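Local structure of leucyl-tRNA synthetase (Giardia intestinalis, 3PZ6) at residues 86-98 and 220-232. The protein probably attaches leucine to tRNA(Leu) using ATP, this chain being its CP1 editing domain, thought to hydrolyse mischarged tRNA. The protein carries 2 engineered substitutions. Residues are numbered along the deposited sequence; the frame is centred on the assembly and turned at random.
Sequences TLRPETMVGQTNC and LEPYSPLPIIEIP
The sequence TLRPET, residues 86-91, fits the threonine-rich region that lines the editing pocket in CP1 domains of LeuRS and its relatives, and probably does so here. Its last residue, Thr91, and the following Val93, Gly94 and Thr96 pack against residues 223-229. Ile228 is the central apolar side chain. Its two branches touch different parts of the loop. CG2 lies 3.6 Å from Gly94 CA and also meets Val93 CG1. CD1 reaches Thr91 CA at 3.6 Å. Ile228 CG1 sits between its own backbone N and carbonyl carbon (chi1 55°), which sends CD1 to Thr91 while CG2, beside the N, faces Gly94 and Val93. Ile229 CD1 meets Thr91 CG2 at 4.1 Å. That same methyl of Thr91 lies over the centre of one face of the Arg88 guanidinium. Arg88 grips Glu90 OE2 side-on with NE and NH2, 3.1 Å from each. Tyr265 adds a cation-pi contact to Arg88. Thr91 OG1 and Thr91 N both donate to Arg88 O. At the other end, Thr96 CG2 rests 3.4 Å from Tyr223 O, and Tyr223 CB lies 3.5 Å from Thr96 O. A water donates to Gly94 O and accepts from Leu226 N, 2.9 Å away. Leu226 CD2 lies near Val93 O. Polar bonds at Arg88, Glu90 and Thr91 probably hold the first half of the loop, while the contact across is mostly apolar, with one bridging water.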
ATOM      1  N   THR A  86       2.323  -6.305  -6.204  1.00 31.44           N
ATOM      2  CA  THR A  86       1.972  -5.482  -7.354  1.00 31.38           C
ATOM      3  C   THR A  86       2.679  -5.987  -8.607  1.00 34.29           C
ATOM      4  O   THR A  86       3.796  -6.511  -8.548  1.00 33.42           O
ATOM      5  CB  THR A  86       2.283  -3.967  -7.127  1.00 29.76           C
ATOM      6  OG1 THR A  86       1.878  -3.212  -8.276  1.00 26.83           O
ATOM      7  CG2 THR A  86       3.760  -3.731  -6.878  1.00 30.45           C
ATOM      8  N   LEU A  87       2.006  -5.830  -9.736  1.00 34.34           N
ATOM      9  CA  LEU A  87       2.579  -6.147 -11.028  1.00 37.33           C
ATOM     10  C   LEU A  87       2.965  -4.863 -11.751  1.00 37.25           C
ATOM     11  O   LEU A  87       3.494  -4.901 -12.861  1.00 37.69           O
ATOM     12  CB  LEU A  87       1.579  -6.949 -11.869  1.00 45.07           C
ATOM     13  CG  LEU A  87       1.318  -8.405 -11.459  1.00 47.84           C
ATOM     14  CD1 LEU A  87       0.109  -8.955 -12.206  1.00 44.99           C
ATOM     15  CD2 LEU A  87       2.553  -9.279 -11.697  1.00 43.80           C
ATOM     16  N   ARG A  88       2.705  -3.729 -11.104  1.00 40.14           N
ATOM     17  CA  ARG A  88       2.880  -2.416 -11.726  1.00 40.80           C
ATOM     18  C   ARG A  88       3.747  -1.486 -10.882  1.00 32.07           C
ATOM     19  O   ARG A  88       3.235  -0.530 -10.305  1.00 33.04           O
ATOM     20  CB  ARG A  88       1.520  -1.759 -11.979  1.00 32.72           C
ATOM     21  CG  ARG A  88       0.553  -2.566 -12.835  1.00 36.92           C
ATOM     22  CD  ARG A  88      -0.531  -1.657 -13.385  1.00 38.07           C
ATOM     23  NE  ARG A  88       0.045  -0.680 -14.304  1.00 39.73           N
ATOM     24  CZ  ARG A  88      -0.591   0.378 -14.800  1.00 44.24           C
ATOM     25  NH1 ARG A  88      -1.855   0.629 -14.469  1.00 49.78           N
ATOM     26  NH2 ARG A  88       0.048   1.194 -15.635  1.00 42.84           N
ATOM     27  N   PRO A  89       5.065  -1.753 -10.822  1.00 34.67           N
ATOM     28  CA  PRO A  89       5.963  -0.973  -9.966  1.00 31.27           C
ATOM     29  C   PRO A  89       6.126   0.491 -10.398  1.00 35.20           C
ATOM     30  O   PRO A  89       6.560   1.318  -9.593  1.00 37.68           O
ATOM     31  CB  PRO A  89       7.298  -1.715 -10.097  1.00 31.66           C
ATOM     32  CG  PRO A  89       7.234  -2.365 -11.428  1.00 31.80           C
ATOM     33  CD  PRO A  89       5.800  -2.777 -11.589  1.00 36.91           C
ATOM     34  N   GLU A  90       5.791   0.804 -11.648  1.00 30.11           N
ATOM     35  CA  GLU A  90       5.895   2.176 -12.153  1.00 30.78           C
ATOM     36  C   GLU A  90       4.815   3.107 -11.575  1.00 35.12           C
ATOM     37  O   GLU A  90       4.986   4.331 -11.554  1.00 32.72           O
ATOM     38  CB  GLU A  90       5.881   2.200 -13.695  1.00 29.89           C
ATOM     39  CG  GLU A  90       4.507   2.004 -14.350  1.00 32.39           C
ATOM     40  CD  GLU A  90       4.013   0.555 -14.368  1.00 40.61           C
ATOM     41  OE1 GLU A  90       4.702  -0.353 -13.834  1.00 34.67           O
ATOM     42  OE2 GLU A  90       2.914   0.330 -14.928  1.00 37.36           O
ATOM     43  N   THR A  91       3.715   2.521 -11.101  1.00 24.30           N
ATOM     44  CA  THR A  91       2.619   3.282 -10.514  1.00 27.35           C
ATOM     45  C   THR A  91       2.847   3.594  -9.029  1.00 28.40           C
ATOM     46  O   THR A  91       2.028   4.280  -8.404  1.00 22.39           O
ATOM     47  CB  THR A  91       1.252   2.556 -10.668  1.00 24.46           C
ATOM     48  OG1 THR A  91       1.317   1.279 -10.034  1.00 33.20           O
ATOM     49  CG2 THR A  91       0.860   2.375 -12.131  1.00 20.86           C
ATOM     50  N   MET A  92       3.963   3.106  -8.480  1.00 27.32           N
ATOM     51  CA  MET A  92       4.236   3.200  -7.040  1.00 24.73           C
ATOM     52  C   MET A  92       4.379   4.618  -6.476  1.00 25.86           C
ATOM     53  O   MET A  92       4.180   4.840  -5.282  1.00 33.09           O
ATOM     54  CB  MET A  92       5.428   2.325  -6.641  1.00 28.54           C
ATOM     55  CG  MET A  92       5.114   0.822  -6.548  1.00 35.77           C
ATOM     56  SD  MET A  92       3.621   0.421  -5.593  1.00 32.60           S
ATOM     57  CE  MET A  92       2.448   0.131  -6.914  1.00 29.02           C
ATOM     58  N   VAL A  93       4.705   5.575  -7.330  1.00 24.04           N
ATOM     59  CA  VAL A  93       4.802   6.967  -6.907  1.00 24.36           C
ATOM     60  C   VAL A  93       3.419   7.637  -6.762  1.00 26.30           C
ATOM     61  O   VAL A  93       3.317   8.763  -6.275  1.00 26.92           O
ATOM     62  CB  VAL A  93       5.756   7.771  -7.845  1.00 22.59           C
ATOM     63  CG1 VAL A  93       5.308   7.667  -9.298  1.00 26.79           C
ATOM     64  CG2 VAL A  93       5.882   9.234  -7.403  1.00 27.09           C
ATOM     65  N   GLY A  94       2.363   6.933  -7.167  1.00 25.92           N
ATOM     66  CA  GLY A  94       0.999   7.471  -7.130  1.00 20.15           C
ATOM     67  C   GLY A  94       0.114   6.944  -6.013  1.00 24.54           C
ATOM     68  O   GLY A  94      -1.089   7.224  -5.986  1.00 28.06           O
ATOM     69  N   GLN A  95       0.703   6.188  -5.091  1.00 23.24           N
ATOM     70  CA  GLN A  95      -0.017   5.625  -3.941  1.00 21.08           C
ATOM     71  C   GLN A  95      -0.658   6.665  -3.028  1.00 22.95           C
ATOM     72  O   GLN A  95       0.016   7.569  -2.524  1.00 23.46           O
ATOM     73  CB  GLN A  95       0.920   4.774  -3.099  1.00 23.19           C
ATOM     74  CG  GLN A  95       1.328   3.475  -3.732  1.00 26.52           C
ATOM     75  CD  GLN A  95       2.432   2.839  -2.962  1.00 30.97           C
ATOM     76  OE1 GLN A  95       3.586   3.267  -3.034  1.00 35.54           O
ATOM     77  NE2 GLN A  95       2.091   1.825  -2.183  1.00 31.49           N
ATOM     78  N   THR A  96      -1.959   6.511  -2.808  1.00 21.60           N
ATOM     79  CA  THR A  96      -2.713   7.379  -1.909  1.00 21.59           C
ATOM     80  C   THR A  96      -3.063   6.675  -0.595  1.00 19.19           C
ATOM     81  O   THR A  96      -3.391   7.322   0.402  1.00 17.60           O
ATOM     82  CB  THR A  96      -4.027   7.802  -2.554  1.00 20.39           C
ATOM     83  OG1 THR A  96      -4.761   6.625  -2.887  1.00 19.71           O
ATOM     84  CG2 THR A  96      -3.779   8.617  -3.803  1.00 21.92           C
ATOM     85  N   ASN A  97      -3.004   5.347  -0.626  1.00 18.31           N
ATOM     86  CA  ASN A  97      -3.403   4.491   0.482  1.00 18.20           C
ATOM     87  C   ASN A  97      -3.069   3.047   0.130  1.00 22.58           C
ATOM     88  O   ASN A  97      -2.453   2.783  -0.907  1.00 27.91           O
ATOM     89  CB  ASN A  97      -4.908   4.635   0.771  1.00 17.00           C
ATOM     90  CG  ASN A  97      -5.797   4.150  -0.390  1.00 20.24           C
ATOM     91  OD1 ASN A  97      -6.397   3.075  -0.320  1.00 20.70           O
ATOM     92  ND2 ASN A  97      -5.878   4.943  -1.454  1.00 17.31           N
ATOM     93  N   CYS A  98      -3.465   2.113   0.989  1.00 20.94           N
ATOM     94  CA  CYS A  98      -3.428   0.697   0.640  1.00 24.24           C
ATOM     95  C   CYS A  98      -4.675  -0.009   1.181  1.00 21.85           C
ATOM     96  O   CYS A  98      -5.491   0.614   1.857  1.00 20.39           O
ATOM     97  CB  CYS A  98      -2.134   0.036   1.119  1.00 20.27           C
ATOM     98  SG  CYS A  98      -1.915   0.006   2.905  1.00 31.91           S
ATOM     99  N   LEU A 220      -8.135  10.574   3.816  1.00 22.76           N
ATOM    100  CA  LEU A 220      -8.349  10.538   2.361  1.00 22.08           C
ATOM    101  C   LEU A 220      -8.205  11.875   1.651  1.00 22.48           C
ATOM    102  O   LEU A 220      -7.533  11.955   0.625  1.00 27.39           O
ATOM    103  CB  LEU A 220      -9.717   9.942   2.018  1.00 22.78           C
ATOM    104  CG  LEU A 220      -9.843   8.429   1.995  1.00 20.95           C
ATOM    105  CD1 LEU A 220     -11.005   8.083   1.122  1.00 28.94           C
ATOM    106  CD2 LEU A 220      -8.588   7.820   1.408  1.00 32.17           C
ATOM    107  N   GLU A 221      -8.850  12.910   2.185  1.00 21.63           N
ATOM    108  CA  GLU A 221      -8.807  14.261   1.609  1.00 21.73           C
ATOM    109  C   GLU A 221      -7.405  14.834   1.344  1.00 24.35           C
ATOM    110  O   GLU A 221      -7.209  15.499   0.331  1.00 27.82           O
ATOM    111  CB  GLU A 221      -9.632  15.232   2.454  1.00 25.87           C
ATOM    112  CG  GLU A 221     -11.140  15.100   2.215  1.00 33.62           C
ATOM    113  CD  GLU A 221     -11.991  15.940   3.162  1.00 43.67           C
ATOM    114  OE1 GLU A 221     -11.452  16.884   3.804  1.00 44.99           O
ATOM    115  OE2 GLU A 221     -13.210  15.650   3.257  1.00 32.85           O
ATOM    116  N   PRO A 222      -6.426  14.581   2.244  1.00 25.61           N
ATOM    117  CA  PRO A 222      -5.077  15.058   1.919  1.00 27.22           C
ATOM    118  C   PRO A 222      -4.315  14.177   0.919  1.00 28.07           C
ATOM    119  O   PRO A 222      -3.212  14.537   0.510  1.00 35.11           O
ATOM    120  CB  PRO A 222      -4.356  15.048   3.278  1.00 27.23           C
ATOM    121  CG  PRO A 222      -5.375  14.647   4.298  1.00 24.11           C
ATOM    122  CD  PRO A 222      -6.464  13.956   3.578  1.00 24.38           C
ATOM    123  N   TYR A 223      -4.884  13.039   0.530  1.00 24.98           N
ATOM    124  CA  TYR A 223      -4.201  12.118  -0.382  1.00 23.13           C
ATOM    125  C   TYR A 223      -4.978  11.953  -1.680  1.00 24.59           C
ATOM    126  O   TYR A 223      -5.538  10.894  -1.968  1.00 30.44           O
ATOM    127  CB  TYR A 223      -3.957  10.768   0.299  1.00 21.49           C
ATOM    128  CG  TYR A 223      -3.463  10.919   1.715  1.00 24.73           C
ATOM    129  CD1 TYR A 223      -2.108  11.104   1.982  1.00 24.26           C
ATOM    130  CD2 TYR A 223      -4.357  10.905   2.789  1.00 21.18           C
ATOM    131  CE1 TYR A 223      -1.657  11.263   3.280  1.00 26.58           C
ATOM    132  CE2 TYR A 223      -3.916  11.067   4.090  1.00 21.01           C
ATOM    133  CZ  TYR A 223      -2.566  11.245   4.330  1.00 26.19           C
ATOM    134  OH  TYR A 223      -2.119  11.408   5.622  1.00 30.47           O
ATOM    135  N   SER A 224      -5.023  13.016  -2.463  1.00 26.54           N
ATOM    136  CA  SER A 224      -5.726  12.980  -3.733  1.00 27.67           C
ATOM    137  C   SER A 224      -4.907  12.200  -4.761  1.00 28.23           C
ATOM    138  O   SER A 224      -3.676  12.145  -4.661  1.00 27.21           O
ATOM    139  CB  SER A 224      -5.948  14.397  -4.236  1.00 29.38           C
ATOM    140  OG  SER A 224      -4.699  14.973  -4.583  1.00 37.14           O
ATOM    141  N   PRO A 225      -5.586  11.609  -5.765  1.00 26.75           N
ATOM    142  CA  PRO A 225      -4.896  10.909  -6.851  1.00 21.65           C
ATOM    143  C   PRO A 225      -3.823  11.785  -7.484  1.00 21.38           C
ATOM    144  O   PRO A 225      -3.965  13.007  -7.519  1.00 25.22           O
ATOM    145  CB  PRO A 225      -6.012  10.645  -7.852  1.00 25.45           C
ATOM    146  CG  PRO A 225      -7.238  10.550  -7.019  1.00 25.80           C
ATOM    147  CD  PRO A 225      -7.052  11.554  -5.918  1.00 24.89           C
ATOM    148  N   LEU A 226      -2.754  11.164  -7.963  1.00 20.31           N
ATOM    149  CA  LEU A 226      -1.620  11.899  -8.508  1.00 22.10           C
ATOM    150  C   LEU A 226      -1.454  11.702 -10.016  1.00 23.98           C
ATOM    151  O   LEU A 226      -1.608  10.583 -10.503  1.00 25.50           O
ATOM    152  CB  LEU A 226      -0.341  11.469  -7.785  1.00 23.74           C
ATOM    153  CG  LEU A 226       0.156  12.240  -6.552  1.00 25.75           C
ATOM    154  CD1 LEU A 226      -0.886  13.145  -5.900  1.00 21.22           C
ATOM    155  CD2 LEU A 226       0.752  11.271  -5.544  1.00 22.28           C
ATOM    156  N   PRO A 227      -1.123  12.785 -10.756  1.00 22.85           N
ATOM    157  CA  PRO A 227      -0.852  12.746 -12.200  1.00 18.17           C
ATOM    158  C   PRO A 227       0.493  12.086 -12.543  1.00 26.11           C
ATOM    159  O   PRO A 227       1.425  12.760 -13.003  1.00 23.72           O
ATOM    160  CB  PRO A 227      -0.817  14.226 -12.574  1.00 19.97           C
ATOM    161  CG  PRO A 227      -0.393  14.909 -11.334  1.00 22.48           C
ATOM    162  CD  PRO A 227      -1.069  14.165 -10.238  1.00 24.87           C
ATOM    163  N   ILE A 228       0.592  10.777 -12.324  1.00 24.77           N
ATOM    164  CA  ILE A 228       1.875  10.079 -12.461  1.00 24.13           C
ATOM    165  C   ILE A 228       2.165   9.678 -13.905  1.00 22.49           C
ATOM    166  O   ILE A 228       3.315   9.677 -14.342  1.00 30.50           O
ATOM    167  CB  ILE A 228       1.997   8.848 -11.512  1.00 24.90           C
ATOM    168  CG1 ILE A 228       0.838   7.869 -11.711  1.00 22.50           C
ATOM    169  CG2 ILE A 228       2.028   9.301 -10.068  1.00 27.06           C
ATOM    170  CD1 ILE A 228       1.154   6.450 -11.278  1.00 21.49           C
ATOM    171  N   ILE A 229       1.114   9.363 -14.644  1.00 20.82           N
ATOM    172  CA  ILE A 229       1.253   8.886 -16.004  1.00 28.31           C
ATOM    173  C   ILE A 229       0.309   9.650 -16.923  1.00 28.27           C
ATOM    174  O   ILE A 229      -0.880   9.789 -16.622  1.00 29.42           O
ATOM    175  CB  ILE A 229       0.983   7.353 -16.086  1.00 28.19           C
ATOM    176  CG1 ILE A 229       2.092   6.585 -15.349  1.00 27.74           C
ATOM    177  CG2 ILE A 229       0.881   6.890 -17.543  1.00 30.02           C
ATOM    178  CD1 ILE A 229       1.782   5.130 -15.047  1.00 25.22           C
ATOM    179  N   GLU A 230       0.854  10.161 -18.024  1.00 24.58           N
ATOM    180  CA  GLU A 230       0.051  10.766 -19.068  1.00 24.81           C
ATOM    181  C   GLU A 230      -0.155   9.786 -20.211  1.00 27.51           C
ATOM    182  O   GLU A 230       0.798   9.310 -20.831  1.00 26.09           O
ATOM    183  CB  GLU A 230       0.696  12.051 -19.601  1.00 27.53           C
ATOM    184  CG  GLU A 230      -0.104  12.695 -20.741  1.00 28.12           C
ATOM    185  CD  GLU A 230       0.552  13.928 -21.335  1.00 41.14           C
ATOM    186  OE1 GLU A 230       1.582  14.401 -20.798  1.00 40.62           O
ATOM    187  OE2 GLU A 230       0.029  14.438 -22.351  1.00 42.06           O
ATOM    188  N   ILE A 231      -1.415   9.489 -20.481  1.00 27.95           N
ATOM    189  CA  ILE A 231      -1.776   8.736 -21.663  1.00 30.61           C
ATOM    190  C   ILE A 231      -2.269   9.713 -22.734  1.00 34.75           C
ATOM    191  O   ILE A 231      -3.320  10.339 -22.565  1.00 33.36           O
ATOM    192  CB  ILE A 231      -2.831   7.665 -21.350  1.00 29.82           C
ATOM    193  CG1 ILE A 231      -2.308   6.717 -20.263  1.00 32.55           C
ATOM    194  CG2 ILE A 231      -3.188   6.898 -22.611  1.00 32.01           C
ATOM    195  CD1 ILE A 231      -3.369   5.852 -19.603  1.00 28.74           C
ATOM    196  N   PRO A 232      -1.492   9.866 -23.829  1.00 41.49           N
ATOM    197  CA  PRO A 232      -1.888  10.687 -24.980  1.00 40.27           C
ATOM    198  C   PRO A 232      -3.300  10.337 -25.439  1.00 44.10           C
ATOM    199  O   PRO A 232      -3.640   9.155 -25.549  1.00 40.97           O
ATOM    200  CB  PRO A 232      -0.885  10.277 -26.061  1.00 42.16           C
ATOM    201  CG  PRO A 232       0.329   9.847 -25.297  1.00 38.39           C
ATOM    202  CD  PRO A 232      -0.188   9.205 -24.048  1.00 33.19           C
TER
HETATM  203  O   HOH W   1      -2.595   8.311  -7.694  1.00 19.81           O